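Side-chain contacts in TlmII (Streptoalloteichus hindustanus, PDB 4HVM), which takes part in tallysomycin biosynthesis and, as a condensation-family protein of nonribosomal peptide assembly, may bind phosphopantetheine: residues Tyr335-Val338 against Val339-Ala342; Asp61-Pro64 against Leu65-Val68; His95-Pro98 against Gln99-Cys102. All coordinates share one frame; numbering follows the deposited sequence.

From the N terminus, contact 2 comes first: at 61-68 the chain leaves helix 49-62 and turns into strand 68-72, an edge strand of a small antiparallel sheet. Contact 3 follows at 95-102, where the loop after strand 87-91 enters helix 98-110 near the mixed sheet containing strand 133-141. Contact 1 comes later, within helix 335-344, close to helices 18-27 and 185-198. Each contact is local, so none closes a long loop, and they run in series without nesting or crossing. Between contact 1 and contact 2 the nearest atoms are about 16 Å apart. Between contact 2 and contact 3 they are about 19 Å apart. Contacts 1 and 3 lie on opposite sides of the chain's centre.

Contact 1 of 3, residues Tyr335-Val338 against Val339-Ala342; sequences YHDV and VDLA
Val339 sets one methyl, CG2, over a face of the Tyr335 ring, one helical turn away. The evidence for a CH-pi contact is positional: CG2 lies 4.0 Å from the ring centroid and 28° off the ring normal, and its nearest ring atom is Tyr335 CE2 at 3.6 Å. Both torsions matter here. Tyr335 holds CG anti to its backbone N (chi1 -175°), which puts CG beside the carbonyl carbon and brings the ring toward the next turn, while Val339 keeps CG2 beside its own N and so on the side of the preceding turn. The backbone fixes this spacing, since Val339 N donates to Tyr335 O at 2.9 Å. The next three amides repeat the i to i+4 pattern: Asp340 N to His336 O, Leu341 N to Asp337 O and Ala342 N to Val338 O.

On another flank the polar groups approach without bonding. Asp340 OD2 stands at the edge of the His336 ring, 4.4 Å from ND1, and equally 4.4 Å from OD1 of Asp337, a like-charged neighbour.

Farther out, the Tyr335 hydroxyl is hydrogen-bonded to Trp357 NE1, and Tyr335 N bonds to Asp298 OD2 at the start of the helix. Arg25 of helix 18-27 touches His336 and makes a long, weak ion pair with Asp340 OD2. The chemistry thus divides: an apolar flank where a methyl covers a ring, and a polar flank where two aspartates lie beside a histidine and would probably disfavour each other's charge, an effect that Arg25 may offset in part at Asp340.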
loop_
_atom_site.group_PDB
_atom_site.type_symbol
_atom_site.label_atom_id
_atom_site.label_comp_id
_atom_site.label_asym_id
_atom_site.label_seq_id
_atom_site.Cartn_x
_atom_site.Cartn_y
_atom_site.Cartn_z
ATOM N N TYR A 335 -11.066 -7.356 4.460
ATOM C CA TYR A 335 -10.197 -8.428 3.986
ATOM C C TYR A 335 -9.883 -9.457 5.062
ATOM O O TYR A 335 -9.815 -10.651 4.779
ATOM C CB TYR A 335 -8.899 -7.855 3.418
ATOM C CG TYR A 335 -7.991 -8.891 2.796
ATOM C CD1 TYR A 335 -8.213 -9.346 1.507
ATOM C CD2 TYR A 335 -6.907 -9.406 3.496
ATOM C CE1 TYR A 335 -7.387 -10.288 0.932
ATOM C CE2 TYR A 335 -6.073 -10.351 2.929
ATOM C CZ TYR A 335 -6.318 -10.788 1.647
ATOM O OH TYR A 335 -5.492 -11.729 1.077
ATOM N N HIS A 336 -9.697 -8.993 6.292
ATOM C CA HIS A 336 -9.421 -9.896 7.400
ATOM C C HIS A 336 -10.644 -10.743 7.731
ATOM O O HIS A 336 -10.515 -11.903 8.118
ATOM C CB HIS A 336 -8.939 -9.124 8.632
ATOM C CG HIS A 336 -9.943 -8.159 9.179
ATOM N ND1 HIS A 336 -10.892 -8.523 10.111
ATOM C CD2 HIS A 336 -10.140 -6.841 8.937
ATOM C CE1 HIS A 336 -11.634 -7.472 10.413
ATOM N NE2 HIS A 336 -11.199 -6.440 9.714
ATOM N N ASP A 337 -11.829 -10.163 7.562
ATOM C CA ASP A 337 -13.074 -10.887 7.792
ATOM C C ASP A 337 -13.307 -11.913 6.690
ATOM O O ASP A 337 -13.882 -12.974 6.931
ATOM C CB ASP A 337 -14.258 -9.924 7.883
ATOM C CG ASP A 337 -14.312 -9.194 9.212
ATOM O OD1 ASP A 337 -14.053 -9.835 10.255
ATOM O OD2 ASP A 337 -14.619 -7.981 9.213
ATOM N N VAL A 338 -12.855 -11.590 5.480
ATOM C CA VAL A 338 -12.932 -12.521 4.359
ATOM C C VAL A 338 -11.979 -13.691 4.577
ATOM O O VAL A 338 -12.347 -14.847 4.368
ATOM C CB VAL A 338 -12.613 -11.825 3.020
ATOM C CG1 VAL A 338 -12.425 -12.849 1.913
ATOM C CG2 VAL A 338 -13.718 -10.851 2.655
ATOM N N VAL A 339 -10.759 -13.379 5.006
ATOM C CA VAL A 339 -9.741 -14.391 5.276
ATOM C C VAL A 339 -10.192 -15.366 6.360
ATOM O O VAL A 339 -10.096 -16.582 6.193
ATOM C CB VAL A 339 -8.402 -13.746 5.683
ATOM C CG1 VAL A 339 -7.494 -14.766 6.351
ATOM C CG2 VAL A 339 -7.723 -13.123 4.472
ATOM N N ASP A 340 -10.688 -14.822 7.468
ATOM C CA ASP A 340 -11.223 -15.634 8.555
ATOM C C ASP A 340 -12.330 -16.550 8.048
ATOM O O ASP A 340 -12.394 -17.724 8.412
ATOM C CB ASP A 340 -11.765 -14.743 9.677
ATOM C CG ASP A 340 -10.672 -13.962 10.389
ATOM O OD1 ASP A 340 -9.510 -14.426 10.386
ATOM O OD2 ASP A 340 -10.974 -12.888 10.957
ATOM N N LEU A 341 -13.199 -16.003 7.204
ATOM C CA LEU A 341 -14.327 -16.754 6.666
ATOM C C LEU A 341 -13.865 -17.886 5.755
ATOM O O LEU A 341 -14.361 -19.009 5.846
ATOM C CB LEU A 341 -15.279 -15.826 5.912
ATOM C CG LEU A 341 -16.535 -16.468 5.328
ATOM C CD1 LEU A 341 -17.322 -17.202 6.406
ATOM C CD2 LEU A 341 -17.397 -15.411 4.659
ATOM N N ALA A 342 -12.912 -17.584 4.878
ATOM C CA ALA A 342 -12.382 -18.586 3.960
ATOM C C ALA A 342 -11.686 -19.724 4.700
ATOM O O ALA A 342 -11.614 -20.849 4.202
ATOM C CB ALA A 342 -11.433 -17.945 2.972
#

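Contact 2 of 3, residues Asp61-Pro64 against Leu65-Val68; sequences DAFP and LLRV
Arg67 folds back onto Asp61 and Pro64 in a local, mainly polar contact at the exit of helix 49-62, where the chain turns toward strand 68-72. Its NH2 donates to the backbone oxygen Asp61 O at 2.9 Å, with an N-H...O angle of 145° and the oxygen tilted 22° out of the guanidinium plane. A bend at chi3 (-80°), after an extended chi2, brings the guanidinium over Pro64, whose CA lies over one of its faces, 3.3 Å from NH2. The Pro64 ring is near the same nitrogen, with CB 3.6 Å from Arg67 NH2.

The rest of the head is also held: Arg67 NE bonds to Leu60 O and NH1 to Arg81 O. Two helix-end carbonyls and one beyond strand 76-80 therefore fix its rotation. An alanine here would remove all three side-chain donors and would probably leave the carbonyls of Leu60 and Asp61 without these mates, while uncovering Pro64.

Beneath the arginine, the main chain turns tightly. Leu66 N donates to Phe63 O at 3.0 Å and Arg67 N to Pro64 O at 3.1 Å. The same turn brings Leu66 CG to 3.8 Å from Phe63 CB. This apolar side faces inward: the Phe63 ring meets Tyr170 edge-to-face, and Leu65 and Leu66 touch Leu144 and Leu145, in the loop after strand 133-141, at the place of the HHxxxDG motif of condensation enzymes, which in this chain reads HQMLLDA, without the second histidine.

Phe63 is the first residue to leave helical angles, and the i to i+3 bonds that follow identify successive overlapping beta turns, a helix-to-strand connection in which an arginine from beyond the turn bonds two carbonyls of the helix's last turn, those of Leu60 and Asp61.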
loop_
_atom_site.group_PDB
_atom_site.type_symbol
_atom_site.label_atom_id
_atom_site.label_comp_id
_atom_site.label_asym_id
_atom_site.label_seq_id
_atom_site.Cartn_x
_atom_site.Cartn_y
_atom_site.Cartn_z
ATOM N N ASP A 61 4.184 16.100 17.155
ATOM C CA ASP A 61 3.426 16.511 18.327
ATOM C C ASP A 61 1.946 16.647 17.997
ATOM O O ASP A 61 1.089 16.148 18.726
ATOM C CB ASP A 61 3.966 17.839 18.865
ATOM C CG ASP A 61 3.094 18.429 19.962
ATOM O OD1 ASP A 61 3.335 18.118 21.149
ATOM O OD2 ASP A 61 2.173 19.211 19.639
ATOM N N ALA A 62 1.658 17.323 16.889
ATOM C CA ALA A 62 0.287 17.638 16.505
ATOM C C ALA A 62 -0.540 16.397 16.184
ATOM O O ALA A 62 -1.766 16.428 16.266
ATOM C CB ALA A 62 0.276 18.598 15.326
ATOM N N PHE A 63 0.133 15.313 15.811
ATOM C CA PHE A 63 -0.546 14.062 15.485
ATOM C C PHE A 63 -0.215 12.970 16.497
ATOM O O PHE A 63 0.730 12.208 16.300
ATOM C CB PHE A 63 -0.154 13.580 14.088
ATOM C CG PHE A 63 -0.717 14.412 12.972
ATOM C CD1 PHE A 63 -2.068 14.371 12.671
ATOM C CD2 PHE A 63 0.112 15.215 12.207
ATOM C CE1 PHE A 63 -2.584 15.129 11.636
ATOM C CE2 PHE A 63 -0.397 15.972 11.172
ATOM C CZ PHE A 63 -1.745 15.930 10.885
ATOM N N PRO A 64 -1.004 12.877 17.575
ATOM C CA PRO A 64 -0.779 11.868 18.622
ATOM C C PRO A 64 -0.793 10.433 18.102
ATOM O O PRO A 64 -0.278 9.540 18.779
ATOM C CB PRO A 64 -1.942 12.096 19.593
ATOM C CG PRO A 64 -2.959 12.893 18.812
ATOM C CD PRO A 64 -2.162 13.735 17.873
ATOM N N LEU A 65 -1.361 10.221 16.919
ATOM C CA LEU A 65 -1.384 8.892 16.320
ATOM C C LEU A 65 0.028 8.408 16.010
ATOM O O LEU A 65 0.328 7.221 16.121
ATOM C CB LEU A 65 -2.227 8.890 15.043
ATOM C CG LEU A 65 -2.195 7.590 14.234
ATOM C CD1 LEU A 65 -2.786 6.443 15.034
ATOM C CD2 LEU A 65 -2.915 7.751 12.911
ATOM N N LEU A 66 0.892 9.335 15.618
ATOM C CA LEU A 66 2.264 8.994 15.276
ATOM C C LEU A 66 3.036 8.513 16.502
ATOM O O LEU A 66 4.018 7.781 16.379
ATOM C CB LEU A 66 2.965 10.196 14.650
ATOM C CG LEU A 66 2.291 10.802 13.423
ATOM C CD1 LEU A 66 3.083 11.996 12.916
ATOM C CD2 LEU A 66 2.128 9.764 12.327
ATOM N N ARG A 67 2.588 8.932 17.681
ATOM C CA ARG A 67 3.244 8.567 18.930
ATOM C C ARG A 67 2.509 7.427 19.627
ATOM O O ARG A 67 2.493 7.352 20.856
ATOM C CB ARG A 67 3.320 9.784 19.855
ATOM C CG ARG A 67 4.225 10.892 19.344
ATOM C CD ARG A 67 4.194 12.118 20.245
ATOM N NE ARG A 67 3.020 12.953 20.007
ATOM C CZ ARG A 67 2.037 13.137 20.883
ATOM N NH1 ARG A 67 2.082 12.549 22.071
ATOM N NH2 ARG A 67 1.012 13.917 20.575
ATOM N N VAL A 68 1.909 6.539 18.844
ATOM C CA VAL A 68 1.086 5.475 19.406
ATOM C C VAL A 68 1.777 4.113 19.420
ATOM O O VAL A 68 2.366 3.688 18.426
ATOM C CB VAL A 68 -0.270 5.375 18.665
ATOM C CG1 VAL A 68 -0.879 3.988 18.815
ATOM C CG2 VAL A 68 -1.222 6.451 19.172
#

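Contact 3 of 3, residues His95-Pro98 against Gln99-Cys102; sequences HPDP and QARC
The His95 ring has the aliphatic part of Arg101 over one face: CG sits 4.1 Å from the ring centroid, 28° off the normal, which meets the geometry of a CH-pi contact, and CD follows nearer the rim. The guanidinium does not lie parallel to the imidazole, the planes being 78° apart. One face of that guanidinium carries both Ala100 CB, 3.4 Å above the plane and off toward the rim, and the backbone oxygen of Asp97. Bends at chi2 and chi3 fold the arginine back into this position, and its polar end is engaged farther along the helix, where NE forms a salt bridge with Glu104 OE1.

Asp97 starts the helix. Its OD1 accepts from Ala100 N at 3.4 Å, a weak but fairly straight bond (160°), while OD2 lies 3.6 Å from Ala100 CB. With CG anti to the backbone N, and therefore beside the carbonyl carbon, the carboxylate is carried forward to the amide of the first turn. Asp97 O also takes weak bonds from the amides of Ala100 and Arg101; the first clearly helical bond runs from Cys102 N to Pro98 O at 3.0 Å.

Inward, Cys102 touches Val135 of strand 133-141. An aspartate N-cap bonded to the amide three residues on, followed by a proline in the first turn, is a classic way to start an alpha-helix, here helix 98-110.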
loop_
_atom_site.group_PDB
_atom_site.type_symbol
_atom_site.label_atom_id
_atom_site.label_comp_id
_atom_site.label_asym_id
_atom_site.label_seq_id
_atom_site.Cartn_x
_atom_site.Cartn_y
_atom_site.Cartn_z
ATOM N N HIS A 95 29.558 10.421 0.673
ATOM C CA HIS A 95 29.392 9.380 -0.336
ATOM C C HIS A 95 29.285 9.980 -1.736
ATOM O O HIS A 95 28.578 10.967 -1.934
ATOM C CB HIS A 95 28.146 8.547 -0.037
ATOM C CG HIS A 95 28.187 7.853 1.289
ATOM N ND1 HIS A 95 28.935 6.717 1.510
ATOM C CD2 HIS A 95 27.567 8.128 2.461
ATOM C CE1 HIS A 95 28.777 6.324 2.760
ATOM N NE2 HIS A 95 27.951 7.163 3.360
ATOM N N PRO A 96 29.989 9.385 -2.713
ATOM C CA PRO A 96 29.949 9.837 -4.111
ATOM C C PRO A 96 28.547 9.776 -4.720
ATOM O O PRO A 96 28.216 10.603 -5.568
ATOM C CB PRO A 96 30.888 8.856 -4.829
ATOM C CG PRO A 96 31.036 7.696 -3.899
ATOM C CD PRO A 96 30.932 8.272 -2.526
ATOM N N ASP A 97 27.739 8.809 -4.293
ATOM C CA ASP A 97 26.354 8.709 -4.747
ATOM C C ASP A 97 25.406 8.758 -3.553
ATOM O O ASP A 97 24.913 7.723 -3.111
ATOM C CB ASP A 97 26.139 7.413 -5.531
ATOM C CG ASP A 97 24.814 7.387 -6.283
ATOM O OD1 ASP A 97 23.944 8.249 -6.030
ATOM O OD2 ASP A 97 24.644 6.486 -7.132
ATOM N N PRO A 98 25.140 9.970 -3.039
ATOM C CA PRO A 98 24.330 10.171 -1.832
ATOM C C PRO A 98 22.907 9.628 -1.962
ATOM O O PRO A 98 22.363 9.119 -0.982
ATOM C CB PRO A 98 24.299 11.696 -1.684
ATOM C CG PRO A 98 25.502 12.176 -2.422
ATOM C CD PRO A 98 25.630 11.246 -3.585
ATOM N N GLN A 99 22.316 9.729 -3.148
ATOM C CA GLN A 99 20.932 9.298 -3.340
ATOM C C GLN A 99 20.761 7.786 -3.211
ATOM O O GLN A 99 19.775 7.312 -2.639
ATOM C CB GLN A 99 20.378 9.795 -4.679
ATOM C CG GLN A 99 20.291 11.314 -4.777
ATOM C CD GLN A 99 19.291 11.781 -5.822
ATOM O OE1 GLN A 99 18.736 10.976 -6.569
ATOM N NE2 GLN A 99 19.053 13.089 -5.874
ATOM N N ALA A 100 21.720 7.033 -3.739
ATOM C CA ALA A 100 21.676 5.580 -3.639
ATOM C C ALA A 100 21.824 5.137 -2.192
ATOM O O ALA A 100 21.264 4.119 -1.791
ATOM C CB ALA A 100 22.766 4.951 -4.493
ATOM N N ARG A 101 22.579 5.909 -1.413
ATOM C CA ARG A 101 22.809 5.597 -0.008
ATOM C C ARG A 101 21.569 5.893 0.822
ATOM O O ARG A 101 21.261 5.175 1.775
ATOM C CB ARG A 101 23.989 6.402 0.532
ATOM C CG ARG A 101 25.252 6.310 -0.301
ATOM C CD ARG A 101 25.892 4.940 -0.216
ATOM N NE ARG A 101 25.328 3.986 -1.169
ATOM C CZ ARG A 101 25.744 3.840 -2.423
ATOM N NH1 ARG A 101 25.173 2.937 -3.210
ATOM N NH2 ARG A 101 26.728 4.597 -2.895
ATOM N N CYS A 102 20.863 6.958 0.454
ATOM C CA CYS A 102 19.668 7.372 1.179
ATOM C C CYS A 102 18.572 6.317 1.065
ATOM O O CYS A 102 17.790 6.111 1.994
ATOM C CB CYS A 102 19.170 8.720 0.661
ATOM S SG CYS A 102 17.814 9.420 1.623
#